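Local coordinates for uncharacterized protein (Bacteroides eggerthii, PDB 4FTD), which is of unknown function but, with an immunoglobulin-like domain joined to a six-bladed beta-propeller, may take part in carbohydrate metabolism, at residues V51-F55 with S56-I60; E379-E382 with D383-K386; L290-K293 with S294-M298. All coordinates share one frame; numbering follows the deposited sequence.

Contact 1 of 3, residues V51-F55 with S56-I60; sequences VETDF and SALSI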
loop_
_atom_site.group_PDB
_atom_site.type_symbol
_atom_site.label_atom_id
_atom_site.label_comp_id
_atom_site.label_asym_id
_atom_site.label_seq_id
_atom_site.Cartn_x
_atom_site.Cartn_y
_atom_site.Cartn_z
ATOM N N VAL A 51 -21.381 21.757 -5.328
ATOM C CA VAL A 51 -22.380 21.455 -4.295
ATOM C C VAL A 51 -22.930 22.719 -3.627
ATOM O O VAL A 51 -24.007 22.670 -3.070
ATOM C CB VAL A 51 -21.811 20.478 -3.231
ATOM C CG1 VAL A 51 -21.393 19.154 -3.882
ATOM C CG2 VAL A 51 -20.618 21.096 -2.525
ATOM N N GLU A 52 -22.212 23.844 -3.731
ATOM C CA GLU A 52 -22.665 25.140 -3.214
ATOM C C GLU A 52 -23.641 25.892 -4.162
ATOM O O GLU A 52 -24.093 26.974 -3.836
ATOM C CB GLU A 52 -21.475 26.079 -2.901
ATOM C CG GLU A 52 -20.384 25.519 -1.996
ATOM C CD GLU A 52 -19.285 24.738 -2.733
ATOM O OE1 GLU A 52 -19.443 24.363 -3.920
ATOM O OE2 GLU A 52 -18.246 24.475 -2.104
ATOM N N THR A 53 -23.961 25.326 -5.314
ATOM C CA THR A 53 -24.874 25.941 -6.270
ATOM C C THR A 53 -26.269 26.024 -5.699
ATOM O O THR A 53 -26.706 25.091 -5.041
ATOM C CB THR A 53 -24.956 25.080 -7.530
ATOM O OG1 THR A 53 -23.644 24.981 -8.113
ATOM C CG2 THR A 53 -25.990 25.660 -8.534
ATOM N N ASP A 54 -26.953 27.145 -5.912
ATOM C CA ASP A 54 -28.371 27.277 -5.530
ATOM C C ASP A 54 -29.161 26.574 -6.642
ATOM O O ASP A 54 -29.478 27.149 -7.701
ATOM C CB ASP A 54 -28.785 28.737 -5.309
ATOM C CG ASP A 54 -30.240 28.889 -4.859
ATOM O OD1 ASP A 54 -31.006 27.912 -4.894
ATOM O OD2 ASP A 54 -30.619 30.010 -4.483
ATOM N N PHE A 55 -29.464 25.295 -6.377
ATOM C CA PHE A 55 -30.192 24.413 -7.310
ATOM C C PHE A 55 -31.684 24.705 -7.382
ATOM O O PHE A 55 -32.362 24.171 -8.250
ATOM C CB PHE A 55 -30.035 22.941 -6.910
ATOM C CG PHE A 55 -28.642 22.410 -7.036
ATOM C CD1 PHE A 55 -28.177 21.955 -8.259
ATOM C CD2 PHE A 55 -27.822 22.294 -5.925
ATOM C CE1 PHE A 55 -26.897 21.442 -8.382
ATOM C CE2 PHE A 55 -26.534 21.786 -6.036
ATOM C CZ PHE A 55 -26.071 21.360 -7.272
ATOM N N SER A 56 -32.197 25.542 -6.480
ATOM C CA SER A 56 -33.629 25.831 -6.428
ATOM C C SER A 56 -34.158 26.694 -7.569
ATOM O O SER A 56 -35.362 26.653 -7.853
ATOM C CB SER A 56 -34.000 26.461 -5.072
ATOM O OG SER A 56 -33.587 27.810 -4.983
ATOM N N ALA A 57 -33.293 27.506 -8.177
ATOM C CA ALA A 57 -33.677 28.331 -9.303
ATOM C C ALA A 57 -32.516 28.413 -10.333
ATOM O O ALA A 57 -31.739 29.362 -10.342
ATOM C CB ALA A 57 -34.102 29.720 -8.842
ATOM N N LEU A 58 -32.396 27.384 -11.175
ATOM C CA LEU A 58 -31.390 27.380 -12.254
ATOM C C LEU A 58 -31.952 28.120 -13.480
ATOM O O LEU A 58 -33.016 27.768 -14.004
ATOM C CB LEU A 58 -30.978 25.963 -12.639
ATOM C CG LEU A 58 -30.276 25.167 -11.538
ATOM C CD1 LEU A 58 -29.924 23.807 -12.070
ATOM C CD2 LEU A 58 -29.035 25.877 -11.019
ATOM N N SER A 59 -31.251 29.160 -13.922
ATOM C CA SER A 59 -31.637 29.953 -15.094
ATOM C C SER A 59 -30.940 29.294 -16.302
ATOM O O SER A 59 -29.743 28.969 -16.233
ATOM C CB SER A 59 -31.229 31.434 -14.954
ATOM O OG SER A 59 -32.109 32.126 -14.055
ATOM N N ILE A 60 -31.691 29.092 -17.378
ATOM C CA ILE A 60 -31.201 28.406 -18.560
ATOM C C ILE A 60 -31.392 29.273 -19.789
ATOM O O ILE A 60 -32.228 30.150 -19.815
ATOM C CB ILE A 60 -31.893 27.025 -18.769
ATOM C CG1 ILE A 60 -33.399 27.186 -18.979
ATOM C CG2 ILE A 60 -31.626 26.080 -17.571
ATOM C CD1 ILE A 60 -34.060 25.955 -19.568
#
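The carboxylate of Asp-54 and the ring of Phe-55 are the flat groups here, and Ser-56 meets the first of them through one carboxylate oxygen, OD1. Ser-56 OG comes to Asp-54 OD1 at 2.6 Å, on the syn side of the carboxylate and 16° out of its plane. Ser-56 N reaches the same Asp-54 OD1 from the anti side, at 3.1 Å. Two donors of one residue therefore grip a single acceptor and limit rotation of the carboxylate. The reach depends on the torsion of Asp-54: with CG anti to the backbone N (chi1 -178°), the carboxylate is carried forward along the chain to Ser-56.

Over one face of the Phe-55 ring lies CB of Thr-53, 3.9 Å above the plane and offset toward the rim. Met-79, Val-105 and Lys-107 also pack on this phenylalanine.

Leu-58 supplies the apolar part of the contact. Leu-58 CD2 meets Thr-53 CG2 at 3.9 Å, the two side chains crossing at about a right angle, and the same methyl of Leu-58 sits 3.6 Å from the backbone O of Asp-54. The other branch of Thr-53, OG1, is hydrogen-bonded to Asp-50 O and Gly-26 N, which holds the methyl group in place against Leu-58.

Asp-54 O and Ala-57 N stand 3.9 Å apart, too far for a hydrogen bond, so the type I beta turn over these four residues is an open one. The Asx turn from Asp-54 OD1 to Ser-56 N helps to hold it, leading into strand 58-64 of the immunoglobulin-like domain.

Contact 2 of 3, residues E379-E382 with D383-K386; sequences ETIE and DALK
A capping box built by Thr-380 and Asp-383 starts helix 381-390 of the propeller, with Thr-380 at the N-cap. The exchange is reciprocal. Thr-380 OG1 accepts from Asp-383 N at 3.1 Å, nearly straight at 167°, and Asp-383 OD2 accepts from Thr-380 N at 3.2 Å, on the anti side of the carboxylate and 27° out of its plane. A weak third bond runs from Thr-380 OG1 to Asp-383 OD2. Thr-380 can do this because its hydroxyl lies between its own backbone N and carbonyl carbon (chi1 65°), facing the first turn. The box occupies backbone N-H groups that the helix itself cannot pair, and the positive end of the helix would probably help to stabilise the aspartate's charge.

Behind the cap the ordinary helix bonds take over, beginning with Ala-384 N to Thr-380 O at 2.9 Å. One turn along, Glu-382 and Lys-386 lie side by side with their extended chains pointing the same way, and Lys-386 NZ meets the anti lone pair of Glu-382 OE2 in a salt bridge of 2.7 Å. Replacing Glu-382 with an alanine removes that carboxylate and would probably leave the Lys-386 ammonium without its mate on this helix, its long chain freer to swing.

Ile-381, Ala-384 and Leu-385 form the buried, apolar side of the helix. Ile-381 and Leu-385 both rest on Leu-322 and Leu-375, and Leu-385 touches Tyr-331. Between the two aliphatic side chains, Ile-381 CG1 approaches Leu-385 CD1 to 4.3 Å.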
loop_
_atom_site.group_PDB
_atom_site.type_symbol
_atom_site.label_atom_id
_atom_site.label_comp_id
_atom_site.label_asym_id
_atom_site.label_seq_id
_atom_site.Cartn_x
_atom_site.Cartn_y
_atom_site.Cartn_z
ATOM N N GLU A 379 -12.837 4.243 12.794
ATOM C CA GLU A 379 -12.055 5.273 13.490
ATOM C C GLU A 379 -10.630 4.802 13.743
ATOM O O GLU A 379 -9.676 5.442 13.327
ATOM C CB GLU A 379 -12.718 5.640 14.827
ATOM C CG GLU A 379 -12.146 6.886 15.490
ATOM C CD GLU A 379 -12.724 8.162 14.903
ATOM O OE1 GLU A 379 -13.872 8.513 15.258
ATOM O OE2 GLU A 379 -12.028 8.821 14.104
ATOM N N THR A 380 -10.507 3.675 14.427
ATOM C CA THR A 380 -9.220 3.113 14.799
ATOM C C THR A 380 -8.911 1.912 13.896
ATOM O O THR A 380 -9.775 1.429 13.144
ATOM C CB THR A 380 -9.270 2.656 16.247
ATOM O OG1 THR A 380 -10.207 1.575 16.355
ATOM C CG2 THR A 380 -9.739 3.815 17.163
ATOM N N ILE A 381 -7.688 1.404 13.981
ATOM C CA ILE A 381 -7.329 0.252 13.173
ATOM C C ILE A 381 -8.205 -0.963 13.578
ATOM O O ILE A 381 -8.622 -1.736 12.706
ATOM C CB ILE A 381 -5.797 -0.040 13.205
ATOM C CG1 ILE A 381 -5.445 -1.159 12.209
ATOM C CG2 ILE A 381 -5.316 -0.343 14.631
ATOM C CD1 ILE A 381 -5.763 -0.828 10.764
ATOM N N GLU A 382 -8.507 -1.105 14.872
ATOM C CA GLU A 382 -9.388 -2.187 15.340
ATOM C C GLU A 382 -10.797 -2.058 14.740
ATOM O O GLU A 382 -11.376 -3.047 14.304
ATOM C CB GLU A 382 -9.472 -2.248 16.866
ATOM C CG GLU A 382 -10.374 -3.389 17.346
ATOM C CD GLU A 382 -10.319 -3.674 18.830
ATOM O OE1 GLU A 382 -9.294 -3.395 19.469
ATOM O OE2 GLU A 382 -11.309 -4.230 19.353
ATOM N N ASP A 383 -11.334 -0.843 14.723
ATOM C CA ASP A 383 -12.630 -0.587 14.069
ATOM C C ASP A 383 -12.554 -0.938 12.585
ATOM O O ASP A 383 -13.466 -1.558 12.036
ATOM C CB ASP A 383 -13.051 0.888 14.187
ATOM C CG ASP A 383 -13.334 1.325 15.620
ATOM O OD1 ASP A 383 -13.873 0.520 16.407
ATOM O OD2 ASP A 383 -13.029 2.492 15.952
ATOM N N ALA A 384 -11.458 -0.550 11.936
ATOM C CA ALA A 384 -11.311 -0.789 10.498
ATOM C C ALA A 384 -11.272 -2.298 10.194
ATOM O O ALA A 384 -11.954 -2.758 9.279
ATOM C CB ALA A 384 -10.096 -0.059 9.952
ATOM N N LEU A 385 -10.530 -3.066 10.995
ATOM C CA LEU A 385 -10.454 -4.525 10.821
ATOM C C LEU A 385 -11.829 -5.173 11.077
ATOM O O LEU A 385 -12.220 -6.063 10.349
ATOM C CB LEU A 385 -9.375 -5.144 11.709
ATOM C CG LEU A 385 -7.931 -4.744 11.368
ATOM C CD1 LEU A 385 -6.968 -5.122 12.476
ATOM C CD2 LEU A 385 -7.513 -5.374 10.053
ATOM N N LYS A 386 -12.549 -4.721 12.103
ATOM C CA LYS A 386 -13.912 -5.199 12.372
ATOM C C LYS A 386 -14.836 -4.931 11.198
ATOM O O LYS A 386 -15.552 -5.842 10.759
ATOM C CB LYS A 386 -14.506 -4.587 13.655
ATOM C CG LYS A 386 -13.974 -5.233 14.921
ATOM C CD LYS A 386 -14.477 -4.590 16.210
ATOM C CE LYS A 386 -13.830 -5.266 17.415
ATOM N NZ LYS A 386 -13.920 -4.442 18.638
#

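Contact 3 of 3, residues L290-K293 with S294-M298; sequences LPSK and SDATM
Lys-293 and Ala-296 close a single turn of 3-10 helix in the link between two propeller blades, where the chain leaves the outermost strand 281-291 of one blade and heads for strand 300-304, the first of the next.

Backbone hydrogen bonds shape the turn. Ala-296 N gives to Lys-293 O at 2.9 Å, but it comes from above the carbonyl plane, 41° out of it. Thr-297 N follows with a bond to Ser-294 O at 3.0 Å, and there the turn ends. A side-chain bond comes next: Thr-297 OG1 gives to Ala-296 O at 2.6 Å, and the same hydroxyl is bonded to Val-299 N.

The charged groups look outward to the next blade instead of to each other. Lys-293, its chain bent twice, forms a salt bridge through NZ to Glu-329, while Asp-295 OD1 pairs with Arg-317. Two separate ionic ties thus pin the link to the blade it is about to enter.

Van der Waals contacts join the turn to that next blade. Its Trp-313 and Val-318 pack against Lys-293 and Ala-296, and Trp-313 also reaches Ser-292. Within the turn, the methyl CB of Ala-296 lies 3.3 Å from Lys-293 O. Ser-292 holds its hydroxyl anti to its own N (chi1 -179°), which brings Ser-292 OG to 3.6 Å from Ala-296 CB.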
loop_
_atom_site.group_PDB
_atom_site.type_symbol
_atom_site.label_atom_id
_atom_site.label_comp_id
_atom_site.label_asym_id
_atom_site.label_seq_id
_atom_site.Cartn_x
_atom_site.Cartn_y
_atom_site.Cartn_z
ATOM N N LEU A 290 9.028 -12.665 23.599
ATOM C CA LEU A 290 7.561 -12.607 23.549
ATOM C C LEU A 290 7.010 -13.904 23.028
ATOM O O LEU A 290 7.576 -14.463 22.129
ATOM C CB LEU A 290 7.114 -11.475 22.630
ATOM C CG LEU A 290 7.696 -10.090 22.942
ATOM C CD1 LEU A 290 7.312 -9.107 21.834
ATOM C CD2 LEU A 290 7.273 -9.605 24.330
ATOM N N PRO A 291 5.847 -14.343 23.527
ATOM C CA PRO A 291 5.291 -15.610 23.054
ATOM C C PRO A 291 4.779 -15.538 21.603
ATOM O O PRO A 291 4.199 -14.541 21.186
ATOM C CB PRO A 291 4.139 -15.853 24.042
ATOM C CG PRO A 291 3.657 -14.464 24.331
ATOM C CD PRO A 291 4.927 -13.667 24.468
ATOM N N SER A 292 5.094 -16.558 20.811
ATOM C CA SER A 292 4.572 -16.680 19.438
ATOM C C SER A 292 3.786 -17.984 19.390
ATOM O O SER A 292 3.366 -18.477 20.433
ATOM C CB SER A 292 5.711 -16.707 18.443
ATOM O OG SER A 292 5.210 -16.804 17.134
ATOM N N LYS A 293 3.548 -18.556 18.215
ATOM C CA LYS A 293 2.840 -19.873 18.185
ATOM C C LYS A 293 3.275 -20.553 16.913
ATOM O O LYS A 293 3.615 -19.860 15.951
ATOM C CB LYS A 293 1.343 -19.687 18.257
ATOM C CG LYS A 293 0.694 -19.033 17.047
ATOM C CD LYS A 293 -0.447 -18.095 17.426
ATOM C CE LYS A 293 -1.801 -18.694 17.440
ATOM N NZ LYS A 293 -2.790 -17.597 17.750
ATOM N N SER A 294 3.276 -21.887 16.916
ATOM C CA SER A 294 3.836 -22.661 15.798
ATOM C C SER A 294 3.200 -22.292 14.456
ATOM O O SER A 294 3.892 -22.288 13.463
ATOM C CB SER A 294 3.745 -24.174 16.035
ATOM O OG SER A 294 2.404 -24.513 16.015
ATOM N N ASP A 295 1.922 -21.916 14.454
ATOM C CA ASP A 295 1.227 -21.511 13.227
ATOM C C ASP A 295 1.780 -20.242 12.567
ATOM O O ASP A 295 1.460 -19.993 11.419
ATOM C CB ASP A 295 -0.256 -21.300 13.448
ATOM C CG ASP A 295 -1.063 -22.617 13.430
ATOM O OD1 ASP A 295 -0.653 -23.614 12.791
ATOM O OD2 ASP A 295 -2.131 -22.642 14.052
ATOM N N ALA A 296 2.544 -19.429 13.300
ATOM C CA ALA A 296 3.232 -18.272 12.708
ATOM C C ALA A 296 4.259 -18.748 11.694
ATOM O O ALA A 296 4.442 -18.110 10.661
ATOM C CB ALA A 296 3.930 -17.423 13.773
ATOM N N THR A 297 4.927 -19.855 12.022
ATOM C CA THR A 297 6.067 -20.408 11.272
ATOM C C THR A 297 7.267 -19.454 11.285
ATOM O O THR A 297 7.279 -18.392 11.938
ATOM C CB THR A 297 5.723 -20.818 9.797
ATOM O OG1 THR A 297 5.688 -19.637 8.972
ATOM C CG2 THR A 297 4.380 -21.589 9.704
HETATM N N MSE A 298 8.304 -19.835 10.551
HETATM C CA MSE A 298 9.456 -18.958 10.349
HETATM C C MSE A 298 9.185 -17.743 9.451
HETATM O O MSE A 298 10.021 -16.821 9.447
HETATM C CB MSE A 298 10.592 -19.743 9.736
HETATM C CG MSE A 298 10.223 -20.330 8.351
HETATM SE SE MSE A 298 11.797 -21.029 7.536
HETATM C CE MSE A 298 12.618 -19.411 6.952
#

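Along the chain the order is contact 1, contact 3, contact 2. Contact 1 belongs to the N-terminal immunoglobulin-like domain, at strand 58-64 of its mixed sheet, and its centre is about 62 Å from that of contact 3, across the chain's centre, and about 39 Å from that of contact 2. The other two lie in the propeller, their centres about 24 Å apart and without touching. They share a neighbour: the blade of strands 300-304 to 329-332. Residues 290-298 lead into that blade, whereas helix 381-390, inserted between strands 369-374 and 398-401 of the following blade, packs back onto it. Both therefore join adjacent blades.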